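Local coordinates for MAGE domain-containing protein (PDB 7DG2) that probably serves as the Nse3-type MAGE subunit of the Smc5/6 complex, pairing with Nse1 to shape Nse4, at residues E7-K12 with K41-I46; G14-Y19 with A33-S38; K27-R32 with K152-E157; L156-V161 with Y169-G174. All coordinates share one frame; numbering follows the deposited sequence.

From the N terminus, helix 6-23 enters both contact 1 and contact 2. Contact 1 closes a loop back from the turn at 41-46. Contact 2, from the same helix to helix 32-40, is nested inside that loop. Between the two segments of contact 2, residues 27-32 open contact 3, which spans some 120 residues to reach 152-157. Contact 3 therefore crosses contacts 1 and 2, and Ile30 packs on Tyr19 and Ile35 of contact 2. Contact 4 starts on the strand where contact 3 ends, sharing Leu156 and Glu157, and closes a hairpin. Contacts 1 and 2 tie the N-terminal helices together, contact 4 pairs two strands of the later sheet, and contact 3 joins the two parts.

Contact 1 of 4, residues E7-K12 with K41-I46; sequences EQVNLK and KEYKDI
Gln8, Val9 and Lys12 of helix 6-23 pack against Tyr43 and Ile46 in a side-chain contact. It is plain helix-to-turn packing at the N-terminal end of the chain: the start of the first helix meets the 3-10 turn 42-45, which joins helices 32-40 and 47-62. No hydrogen bond crosses it. Tyr43 carries most of it. With CG anti to the carbonyl carbon (chi1 -61°), its ring projects at the helix. Lys12 lays its aliphatic chain over one ring face, the two side chains crossing at about a right angle. Its CG sits 4.1 Å from the Tyr43 ring centroid, 24° off the normal, a CH-pi contact. Bends in the lysine chain keep Lys12 CD 3.8 Å from Tyr43 CD1. Beyond the ring, Lys12 NZ is hydrogen-bonded to Val39 O, with Glu15 a weak, long ion-pair partner. Lys41 NZ, a like charge, stands 5.5 Å from Lys12 NZ. At the ring's far end, Tyr43 OH lies 3.2 Å from Gln8 CB and also touches Gln8 CG. Val9 CG2 and Ile46 CD1 meet tip to tip at 3.8 Å. Ile46 N hydrogen-bonds to Tyr43 O within the turn. Lys41 leaves helix 32-40 with positive phi, and Ile46 is the N-cap residue of helix 47-62. From that helix, Ile50 packs on Tyr43 and Arg53 on Val9, while His4, just before helix 6-23, meets the Tyr43 ring.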
# COMPACT_ATOMS: atom_id res chain seq x y z
N GLU B 7 23.97 -21.47 -0.90
CA GLU B 7 22.52 -21.63 -0.98
C GLU B 7 21.84 -21.11 0.27
O GLU B 7 20.86 -20.36 0.19
CB GLU B 7 22.15 -23.10 -1.22
CG GLU B 7 20.64 -23.32 -1.21
CD GLU B 7 20.25 -24.79 -1.17
OE1 GLU B 7 21.15 -25.64 -1.01
OE2 GLU B 7 19.05 -25.09 -1.29
N GLN B 8 22.34 -21.50 1.45
CA GLN B 8 21.72 -21.02 2.68
C GLN B 8 21.90 -19.52 2.86
O GLN B 8 21.01 -18.85 3.39
CB GLN B 8 22.28 -21.78 3.89
CG GLN B 8 21.86 -23.25 3.98
CD GLN B 8 20.34 -23.46 3.98
OE1 GLN B 8 19.62 -22.97 4.85
NE2 GLN B 8 19.86 -24.21 3.00
N VAL B 9 23.03 -18.96 2.41
CA VAL B 9 23.24 -17.51 2.48
C VAL B 9 22.30 -16.79 1.52
O VAL B 9 21.73 -15.75 1.87
CB VAL B 9 24.71 -17.17 2.21
CG1 VAL B 9 24.90 -15.66 2.11
CG2 VAL B 9 25.58 -17.75 3.31
N ASN B 10 22.12 -17.32 0.31
CA ASN B 10 21.14 -16.74 -0.62
C ASN B 10 19.75 -16.70 0.01
O ASN B 10 19.02 -15.71 -0.12
CB ASN B 10 21.08 -17.55 -1.91
CG ASN B 10 22.25 -17.28 -2.82
OD1 ASN B 10 22.78 -16.17 -2.85
ND2 ASN B 10 22.66 -18.30 -3.57
N LEU B 11 19.36 -17.80 0.66
CA LEU B 11 18.04 -17.86 1.29
C LEU B 11 17.90 -16.78 2.36
O LEU B 11 16.85 -16.14 2.47
CB LEU B 11 17.81 -19.25 1.88
CG LEU B 11 17.68 -20.39 0.87
CD1 LEU B 11 17.52 -21.72 1.60
CD2 LEU B 11 16.51 -20.17 -0.06
N LYS B 12 18.96 -16.57 3.16
CA LYS B 12 18.90 -15.54 4.20
C LYS B 12 18.75 -14.16 3.59
O LYS B 12 18.07 -13.30 4.15
CB LYS B 12 20.15 -15.55 5.07
CG LYS B 12 20.45 -16.85 5.74
CD LYS B 12 19.28 -17.30 6.55
CE LYS B 12 19.05 -16.43 7.73
NZ LYS B 12 18.05 -17.10 8.59
N LYS B 41 20.10 -14.50 12.42
CA LYS B 41 20.23 -15.60 13.37
C LYS B 41 21.64 -16.18 13.37
O LYS B 41 22.60 -15.46 13.66
CB LYS B 41 19.17 -16.66 13.08
CG LYS B 41 17.75 -16.18 13.38
CD LYS B 41 16.72 -17.11 12.74
CE LYS B 41 15.31 -16.79 13.21
NZ LYS B 41 14.33 -17.77 12.65
N GLU B 42 21.79 -17.47 13.05
CA GLU B 42 23.12 -18.09 13.20
C GLU B 42 24.10 -17.68 12.11
O GLU B 42 25.26 -18.13 12.14
CB GLU B 42 22.98 -19.61 13.26
CG GLU B 42 22.66 -20.27 11.93
CD GLU B 42 21.17 -20.44 11.68
OE1 GLU B 42 20.36 -19.59 12.12
OE2 GLU B 42 20.80 -21.43 11.01
N TYR B 43 23.70 -16.85 11.15
CA TYR B 43 24.60 -16.30 10.15
C TYR B 43 25.11 -14.91 10.53
O TYR B 43 25.64 -14.18 9.68
CB TYR B 43 23.92 -16.28 8.78
CG TYR B 43 23.54 -17.66 8.32
CD1 TYR B 43 22.34 -18.24 8.68
CD2 TYR B 43 24.42 -18.41 7.55
CE1 TYR B 43 22.00 -19.52 8.27
CE2 TYR B 43 24.10 -19.69 7.13
CZ TYR B 43 22.88 -20.24 7.49
OH TYR B 43 22.57 -21.51 7.07
N LYS B 44 25.00 -14.53 11.80
CA LYS B 44 25.37 -13.18 12.20
C LYS B 44 26.85 -12.88 12.01
O LYS B 44 27.21 -11.70 11.91
CB LYS B 44 24.97 -12.91 13.65
CG LYS B 44 25.59 -13.86 14.64
CD LYS B 44 25.31 -13.38 16.05
CE LYS B 44 25.89 -12.00 16.26
NZ LYS B 44 27.37 -12.00 16.06
N ASP B 45 27.71 -13.91 11.93
CA ASP B 45 29.13 -13.66 11.65
C ASP B 45 29.34 -13.01 10.29
O ASP B 45 30.37 -12.35 10.09
CB ASP B 45 29.94 -14.96 11.73
CG ASP B 45 29.47 -16.01 10.74
OD1 ASP B 45 28.24 -16.13 10.52
OD2 ASP B 45 30.32 -16.74 10.18
N ILE B 46 28.40 -13.17 9.36
CA ILE B 46 28.50 -12.52 8.06
C ILE B 46 27.31 -11.59 7.84
O ILE B 46 26.86 -11.41 6.70
CB ILE B 46 28.60 -13.56 6.94
CG1 ILE B 46 27.39 -14.51 6.94
CG2 ILE B 46 29.91 -14.36 7.05
CD1 ILE B 46 27.24 -15.27 5.60

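Contact 2 of 4, residues G14-Y19 with A33-S38; sequences GEVVQY and ADIVRS
Val16 and Tyr19 pack on Ile35 where helices 6-23 and 32-40 cross. The pair lies in the MAGE homology domain, whose family belongs to the helix-turn-helix clan. The axes of the two segments pass 10.9 Å apart at 133°, nearer antiparallel than parallel. Ile35 serves both partners with different branches. Its CG2 lies 3.9 Å from Val16 CG1, the side chains meeting at about a right angle. Its CG1 turns to the tyrosine, 3.8 Å from Tyr19 CE2, and approaches that ring obliquely. Tyr19 holds CG opposite its own amide nitrogen (chi1 -179°), which carries the ring across to the second helix. There its OH reaches Asp34 CB at 3.5 Å, with ring and carboxylate planes 74° apart. The carboxylate forms a salt bridge to Arg37 in its own helix. Putting a leucine at Tyr19 would remove the outer ring and hydroxyl and would probably uncover Asp34 CB and deprive a bound water of one partner. Ile30 packs on both Tyr19 and Ile35, and Met90 of the Nse1 subunit touches Tyr19. One water bridges the helices at the tyrosine ring edge, in plane, hydrogen-bonded to Tyr19 OH at 2.6 Å and Ser38 OG at 3.2 Å.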
# COMPACT_ATOMS: atom_id res chain seq x y z
N GLY B 14 17.24 -13.31 0.80
CA GLY B 14 15.85 -13.14 0.44
C GLY B 14 14.95 -12.88 1.64
O GLY B 14 14.03 -12.06 1.58
N GLU B 15 15.21 -13.58 2.75
CA GLU B 15 14.42 -13.36 3.95
C GLU B 15 14.61 -11.95 4.49
O GLU B 15 13.65 -11.33 4.98
CB GLU B 15 14.79 -14.41 5.01
CG GLU B 15 14.37 -15.80 4.58
CD GLU B 15 15.02 -16.93 5.38
OE1 GLU B 15 15.84 -16.67 6.28
OE2 GLU B 15 14.69 -18.11 5.09
N VAL B 16 15.83 -11.43 4.44
CA VAL B 16 16.06 -10.07 4.92
C VAL B 16 15.30 -9.07 4.05
O VAL B 16 14.74 -8.09 4.55
CB VAL B 16 17.56 -9.75 4.96
CG1 VAL B 16 17.77 -8.28 5.20
CG2 VAL B 16 18.23 -10.59 6.07
N VAL B 17 15.31 -9.27 2.72
CA VAL B 17 14.55 -8.39 1.84
C VAL B 17 13.08 -8.43 2.20
O VAL B 17 12.42 -7.40 2.32
CB VAL B 17 14.78 -8.76 0.36
CG1 VAL B 17 13.86 -7.94 -0.56
CG2 VAL B 17 16.25 -8.55 -0.01
N GLN B 18 12.54 -9.64 2.39
CA GLN B 18 11.13 -9.75 2.77
C GLN B 18 10.86 -9.01 4.07
O GLN B 18 9.85 -8.31 4.20
CB GLN B 18 10.73 -11.22 2.94
CG GLN B 18 10.70 -12.03 1.69
CD GLN B 18 10.22 -13.44 1.99
OE1 GLN B 18 11.04 -14.36 2.16
NE2 GLN B 18 8.90 -13.61 2.10
N TYR B 19 11.75 -9.18 5.05
CA TYR B 19 11.58 -8.53 6.34
C TYR B 19 11.60 -7.02 6.20
O TYR B 19 10.78 -6.32 6.80
CB TYR B 19 12.69 -9.02 7.28
CG TYR B 19 12.67 -8.50 8.68
CD1 TYR B 19 11.90 -9.12 9.65
CD2 TYR B 19 13.47 -7.43 9.05
CE1 TYR B 19 11.92 -8.67 10.95
CE2 TYR B 19 13.48 -6.97 10.35
CZ TYR B 19 12.70 -7.59 11.29
OH TYR B 19 12.70 -7.14 12.60
N ALA B 33 19.72 -4.13 14.64
CA ALA B 33 19.80 -5.22 15.61
C ALA B 33 18.64 -6.20 15.47
O ALA B 33 18.83 -7.40 15.70
CB ALA B 33 19.86 -4.66 17.03
N ASP B 34 17.46 -5.72 15.06
CA ASP B 34 16.33 -6.63 14.87
C ASP B 34 16.47 -7.44 13.59
O ASP B 34 16.13 -8.62 13.56
CB ASP B 34 15.01 -5.85 14.84
CG ASP B 34 14.59 -5.32 16.20
OD1 ASP B 34 14.95 -5.93 17.23
OD2 ASP B 34 13.87 -4.29 16.24
N ILE B 35 16.99 -6.84 12.51
CA ILE B 35 17.31 -7.63 11.33
C ILE B 35 18.24 -8.77 11.70
O ILE B 35 18.04 -9.93 11.30
CB ILE B 35 17.94 -6.75 10.23
CG1 ILE B 35 17.00 -5.60 9.86
CG2 ILE B 35 18.27 -7.61 9.01
CD1 ILE B 35 17.70 -4.58 8.94
N VAL B 36 19.31 -8.46 12.43
CA VAL B 36 20.32 -9.47 12.71
C VAL B 36 19.76 -10.56 13.63
O VAL B 36 19.96 -11.75 13.39
CB VAL B 36 21.57 -8.80 13.29
CG1 VAL B 36 22.61 -9.87 13.67
CG2 VAL B 36 22.14 -7.82 12.26
N ARG B 37 19.04 -10.15 14.67
CA ARG B 37 18.55 -11.10 15.68
C ARG B 37 17.39 -11.94 15.14
O ARG B 37 17.39 -13.17 15.30
CB ARG B 37 18.12 -10.33 16.93
CG ARG B 37 17.30 -11.12 17.96
CD ARG B 37 17.18 -10.27 19.23
NE ARG B 37 15.84 -9.76 19.53
CZ ARG B 37 15.13 -8.92 18.77
NH1 ARG B 37 13.94 -8.51 19.19
NH2 ARG B 37 15.56 -8.52 17.58
N SER B 38 16.42 -11.30 14.50
CA SER B 38 15.18 -11.98 14.12
C SER B 38 15.28 -12.72 12.81
O SER B 38 14.52 -13.68 12.59
CB SER B 38 14.03 -10.98 14.03
OG SER B 38 13.72 -10.46 15.31
O HOH W 1 11.35 -8.44 14.44

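Contact 3 of 4, residues K27-R32 with K152-E157; sequences KLPIKR and KQKYLE
Lys27, Leu28 and Pro29 lie against Lys152, Gln153 and Lys154, so that a loop before strand 30-31 meets the end of helix 142-152. No hydrogen bond links the two segments directly. The closest backbone approach is a CA-H...O contact, Gln153 CA to Lys27 O at 3.4 Å. Gln153 CB and CG also rest near that oxygen. Packing does the rest. Pro29 CG touches Lys154 CG at 3.5 Å, with the proline ring and lysine chain at about a right angle. Pro29 CD sits 3.5 Å from Lys152 O. Leu28 CD2 comes within 3.7 Å of the same Lys152 O and within 4.0 Å of Lys152 CB.

The polar ends find partners beyond the segments. Gln153 runs out extended past CG, placing NE2 3.8 Å from Lys27 CB and bonding it to the carbonyl of Lys26. An alanine at Gln153 would take that amide away and would probably leave the Lys26 carbonyl without this donor and a gap beside Lys27 CB. Arg176 bonds to Gln153 O and, weakly, to Lys27 O. Lys27 NZ pairs with Asp24 and also bonds Thr65 of the Nse4 subunit. Just past helix 142-152, Lys154 takes positive phi and closes a Schellman motif. The contact is consistent with the junction between the two winged-helix units known in MAGE domains, here with Nse4 alongside.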
# COMPACT_ATOMS: atom_id res chain seq x y z
N LYS B 27 5.82 2.52 7.90
CA LYS B 27 6.89 3.52 7.94
C LYS B 27 7.47 3.67 9.35
O LYS B 27 7.94 4.75 9.73
CB LYS B 27 6.43 4.88 7.39
CG LYS B 27 6.00 4.82 5.92
CD LYS B 27 7.14 4.35 5.04
CE LYS B 27 6.67 4.20 3.58
NZ LYS B 27 7.79 3.81 2.67
N LEU B 28 7.43 2.59 10.13
CA LEU B 28 8.24 2.58 11.35
C LEU B 28 9.68 2.21 10.99
O LEU B 28 9.91 1.29 10.20
CB LEU B 28 7.67 1.57 12.35
CG LEU B 28 6.24 1.84 12.80
CD1 LEU B 28 5.77 0.80 13.82
CD2 LEU B 28 6.12 3.26 13.35
N PRO B 29 10.67 2.90 11.54
CA PRO B 29 12.06 2.55 11.21
C PRO B 29 12.39 1.13 11.64
O PRO B 29 11.71 0.52 12.46
CB PRO B 29 12.88 3.59 11.99
CG PRO B 29 11.94 4.75 12.14
CD PRO B 29 10.58 4.13 12.34
N ILE B 30 13.47 0.60 11.05
CA ILE B 30 13.83 -0.80 11.20
C ILE B 30 15.21 -0.87 11.84
O ILE B 30 16.20 -0.43 11.24
CB ILE B 30 13.83 -1.52 9.85
CG1 ILE B 30 12.50 -1.25 9.13
CG2 ILE B 30 14.11 -3.01 10.05
CD1 ILE B 30 12.49 -1.57 7.62
N LYS B 31 15.30 -1.45 13.04
CA LYS B 31 16.59 -1.52 13.73
C LYS B 31 17.49 -2.56 13.08
O LYS B 31 17.07 -3.69 12.84
CB LYS B 31 16.40 -1.87 15.21
CG LYS B 31 15.59 -0.87 16.01
CD LYS B 31 15.36 -1.40 17.41
CE LYS B 31 14.56 -0.45 18.28
NZ LYS B 31 14.54 -0.96 19.69
N ARG B 32 18.76 -2.20 12.82
CA ARG B 32 19.72 -3.21 12.38
C ARG B 32 19.75 -4.40 13.33
O ARG B 32 19.82 -5.56 12.90
CB ARG B 32 21.12 -2.59 12.27
CG ARG B 32 22.18 -3.52 11.74
CD ARG B 32 23.54 -2.83 11.79
NE ARG B 32 24.05 -2.86 13.17
CZ ARG B 32 25.17 -2.27 13.56
NH1 ARG B 32 25.89 -1.59 12.68
NH2 ARG B 32 25.56 -2.37 14.83
N LYS B 152 6.31 8.54 15.71
CA LYS B 152 6.87 7.19 15.67
C LYS B 152 7.44 6.85 14.30
O LYS B 152 8.37 6.05 14.20
CB LYS B 152 5.81 6.18 16.07
CG LYS B 152 5.44 6.26 17.55
CD LYS B 152 3.97 5.97 17.77
CE LYS B 152 3.57 4.62 17.22
NZ LYS B 152 2.09 4.42 17.33
N GLN B 153 6.91 7.47 13.25
CA GLN B 153 7.50 7.34 11.92
C GLN B 153 8.77 8.16 11.76
O GLN B 153 9.46 8.02 10.74
CB GLN B 153 6.46 7.73 10.87
CG GLN B 153 5.29 6.76 10.80
CD GLN B 153 4.16 7.25 9.89
OE1 GLN B 153 3.94 8.45 9.75
NE2 GLN B 153 3.46 6.31 9.27
N LYS B 154 9.10 9.00 12.75
CA LYS B 154 10.24 9.91 12.72
C LYS B 154 10.11 11.01 11.67
O LYS B 154 11.12 11.59 11.25
CB LYS B 154 11.57 9.18 12.52
CG LYS B 154 11.79 8.01 13.46
CD LYS B 154 11.79 8.45 14.89
CE LYS B 154 12.44 7.37 15.75
NZ LYS B 154 12.42 7.75 17.19
N TYR B 155 8.88 11.31 11.23
CA TYR B 155 8.69 12.51 10.42
C TYR B 155 8.81 13.77 11.26
O TYR B 155 9.28 14.80 10.78
CB TYR B 155 7.33 12.50 9.73
CG TYR B 155 7.26 11.66 8.48
CD1 TYR B 155 8.07 11.94 7.39
CD2 TYR B 155 6.33 10.63 8.38
CE1 TYR B 155 7.98 11.19 6.22
CE2 TYR B 155 6.24 9.87 7.23
CZ TYR B 155 7.05 10.16 6.16
OH TYR B 155 6.95 9.39 5.02
N LEU B 156 8.40 13.71 12.53
CA LEU B 156 8.45 14.85 13.42
C LEU B 156 9.08 14.45 14.74
O LEU B 156 9.02 13.29 15.15
CB LEU B 156 7.05 15.41 13.68
CG LEU B 156 6.23 15.91 12.49
CD1 LEU B 156 4.81 16.23 12.92
CD2 LEU B 156 6.89 17.12 11.84
N GLU B 157 9.70 15.43 15.40
CA GLU B 157 10.05 15.35 16.81
C GLU B 157 9.03 16.14 17.62
O GLU B 157 8.55 17.19 17.18
CB GLU B 157 11.44 15.92 17.07
CG GLU B 157 12.59 15.06 16.63
CD GLU B 157 13.92 15.68 17.02
OE1 GLU B 157 13.89 16.75 17.68
OE2 GLU B 157 14.97 15.12 16.67

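Contact 4 of 4, residues L156-V161 with Y169-G174; sequences LEYNKV and YEFRWG
Tyr158, Tyr169 and Phe171 form an aromatic cluster on an antiparallel beta hairpin, strands 156-160 and 169-173. By topology it is probably the wing of the second winged-helix unit. Four backbone hydrogen bonds join the strands, two each for Glu157-Arg172 and Asn159-Glu170. The aromatic side is tight. Tyr158 and Tyr169 make an offset stack, centroids 4.4 Å apart and planes at 9°. Tyr158 CD1 stands over one face of Phe171, 3.3 Å from its CZ, and these two rings meet obliquely, planes at 40°. With chi1 at -174°, Tyr158 CG points away from its own amide, which brings the ring against Tyr169 and Phe171. Its hydroxyl bonds Glu118, and helices 142-152 and 118-127 pack on the cluster. Gly174 passes so near that a CB would clash with Leu156 N.

The other face, with Glu157, Asn159, Glu170 and Arg172, is polar and looser. Glu157 and Arg172 point the same way, yet OE1 and NE, 4.5 Å apart, form no salt bridge. Glu157 OE1 instead accepts from Asn159 ND2 at 3.0 Å, on its anti side and out of the carboxylate plane. The same ND2 donates to a water at 3.0 Å, which donates to Glu170 OE2 at 3.1 Å.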
# COMPACT_ATOMS: atom_id res chain seq x y z
N LEU B 156 8.40 13.71 12.53
CA LEU B 156 8.45 14.85 13.42
C LEU B 156 9.08 14.45 14.74
O LEU B 156 9.02 13.29 15.15
CB LEU B 156 7.05 15.41 13.68
CG LEU B 156 6.23 15.91 12.49
CD1 LEU B 156 4.81 16.23 12.92
CD2 LEU B 156 6.89 17.12 11.84
N GLU B 157 9.70 15.43 15.40
CA GLU B 157 10.05 15.35 16.81
C GLU B 157 9.03 16.14 17.62
O GLU B 157 8.55 17.19 17.18
CB GLU B 157 11.44 15.92 17.07
CG GLU B 157 12.59 15.06 16.63
CD GLU B 157 13.92 15.68 17.02
OE1 GLU B 157 13.89 16.75 17.68
OE2 GLU B 157 14.97 15.12 16.67
N TYR B 158 8.71 15.64 18.81
CA TYR B 158 7.67 16.19 19.68
C TYR B 158 8.31 16.29 21.06
O TYR B 158 8.36 15.29 21.79
CB TYR B 158 6.44 15.30 19.70
CG TYR B 158 5.23 15.82 20.45
CD1 TYR B 158 4.66 17.03 20.13
CD2 TYR B 158 4.65 15.07 21.48
CE1 TYR B 158 3.54 17.50 20.80
CE2 TYR B 158 3.53 15.53 22.16
CZ TYR B 158 2.98 16.75 21.82
OH TYR B 158 1.87 17.22 22.48
N ASN B 159 8.82 17.48 21.40
CA ASN B 159 9.73 17.64 22.53
C ASN B 159 9.15 18.59 23.57
O ASN B 159 8.56 19.62 23.23
CB ASN B 159 11.08 18.18 22.06
CG ASN B 159 11.74 17.29 21.02
OD1 ASN B 159 11.67 16.06 21.12
ND2 ASN B 159 12.39 17.90 20.02
N LYS B 160 9.33 18.24 24.85
CA LYS B 160 8.93 19.15 25.91
C LYS B 160 9.77 20.42 25.86
O LYS B 160 10.99 20.37 25.67
CB LYS B 160 9.10 18.48 27.28
CG LYS B 160 8.05 17.43 27.59
CD LYS B 160 8.39 16.66 28.85
CE LYS B 160 7.36 15.59 29.14
NZ LYS B 160 7.69 14.82 30.37
N VAL B 161 9.11 21.56 25.99
CA VAL B 161 9.84 22.83 26.04
C VAL B 161 10.52 22.89 27.40
O VAL B 161 9.84 22.81 28.43
CB VAL B 161 8.92 24.03 25.81
CG1 VAL B 161 9.72 25.32 25.86
CG2 VAL B 161 8.21 23.91 24.46
N TYR B 169 4.80 21.72 24.60
CA TYR B 169 5.55 20.95 23.61
C TYR B 169 5.85 21.78 22.38
O TYR B 169 5.11 22.71 22.02
CB TYR B 169 4.78 19.69 23.21
CG TYR B 169 4.81 18.61 24.26
CD1 TYR B 169 3.89 18.59 25.29
CD2 TYR B 169 5.77 17.60 24.21
CE1 TYR B 169 3.92 17.59 26.25
CE2 TYR B 169 5.80 16.60 25.16
CZ TYR B 169 4.88 16.61 26.18
OH TYR B 169 4.92 15.62 27.13
N GLU B 170 6.96 21.44 21.71
CA GLU B 170 7.32 22.06 20.45
C GLU B 170 7.74 20.97 19.46
O GLU B 170 8.12 19.87 19.84
CB GLU B 170 8.45 23.08 20.62
CG GLU B 170 9.72 22.50 21.20
CD GLU B 170 10.67 23.57 21.70
OE1 GLU B 170 10.29 24.76 21.66
OE2 GLU B 170 11.78 23.21 22.13
N PHE B 171 7.66 21.32 18.18
CA PHE B 171 7.90 20.38 17.09
C PHE B 171 9.15 20.76 16.31
O PHE B 171 9.40 21.94 16.07
CB PHE B 171 6.72 20.35 16.13
CG PHE B 171 5.52 19.62 16.63
CD1 PHE B 171 5.39 18.25 16.43
CD2 PHE B 171 4.46 20.30 17.22
CE1 PHE B 171 4.25 17.58 16.83
CE2 PHE B 171 3.32 19.64 17.62
CZ PHE B 171 3.22 18.28 17.43
N ARG B 172 9.90 19.74 15.89
CA ARG B 172 10.97 19.90 14.90
C ARG B 172 10.78 18.83 13.83
O ARG B 172 10.01 17.89 14.01
CB ARG B 172 12.36 19.76 15.54
CG ARG B 172 12.59 20.63 16.77
CD ARG B 172 14.03 20.48 17.27
NE ARG B 172 14.99 20.87 16.24
CZ ARG B 172 15.43 22.11 16.06
NH1 ARG B 172 15.00 23.09 16.85
NH2 ARG B 172 16.31 22.39 15.09
N TRP B 173 11.49 18.98 12.71
CA TRP B 173 11.56 17.89 11.75
C TRP B 173 12.21 16.67 12.38
O TRP B 173 13.21 16.78 13.12
CB TRP B 173 12.39 18.28 10.53
CG TRP B 173 11.77 19.22 9.56
CD1 TRP B 173 10.79 20.14 9.79
CD2 TRP B 173 12.13 19.36 8.18
NE1 TRP B 173 10.51 20.83 8.63
CE2 TRP B 173 11.31 20.37 7.63
CE3 TRP B 173 13.06 18.71 7.35
CZ2 TRP B 173 11.39 20.75 6.28
CZ3 TRP B 173 13.14 19.09 6.01
CH2 TRP B 173 12.31 20.11 5.49
N GLY B 174 11.67 15.48 12.07
CA GLY B 174 12.30 14.23 12.44
C GLY B 174 13.29 13.72 11.39
O GLY B 174 13.38 14.24 10.28
O HOH W 2 12.93 20.85 20.50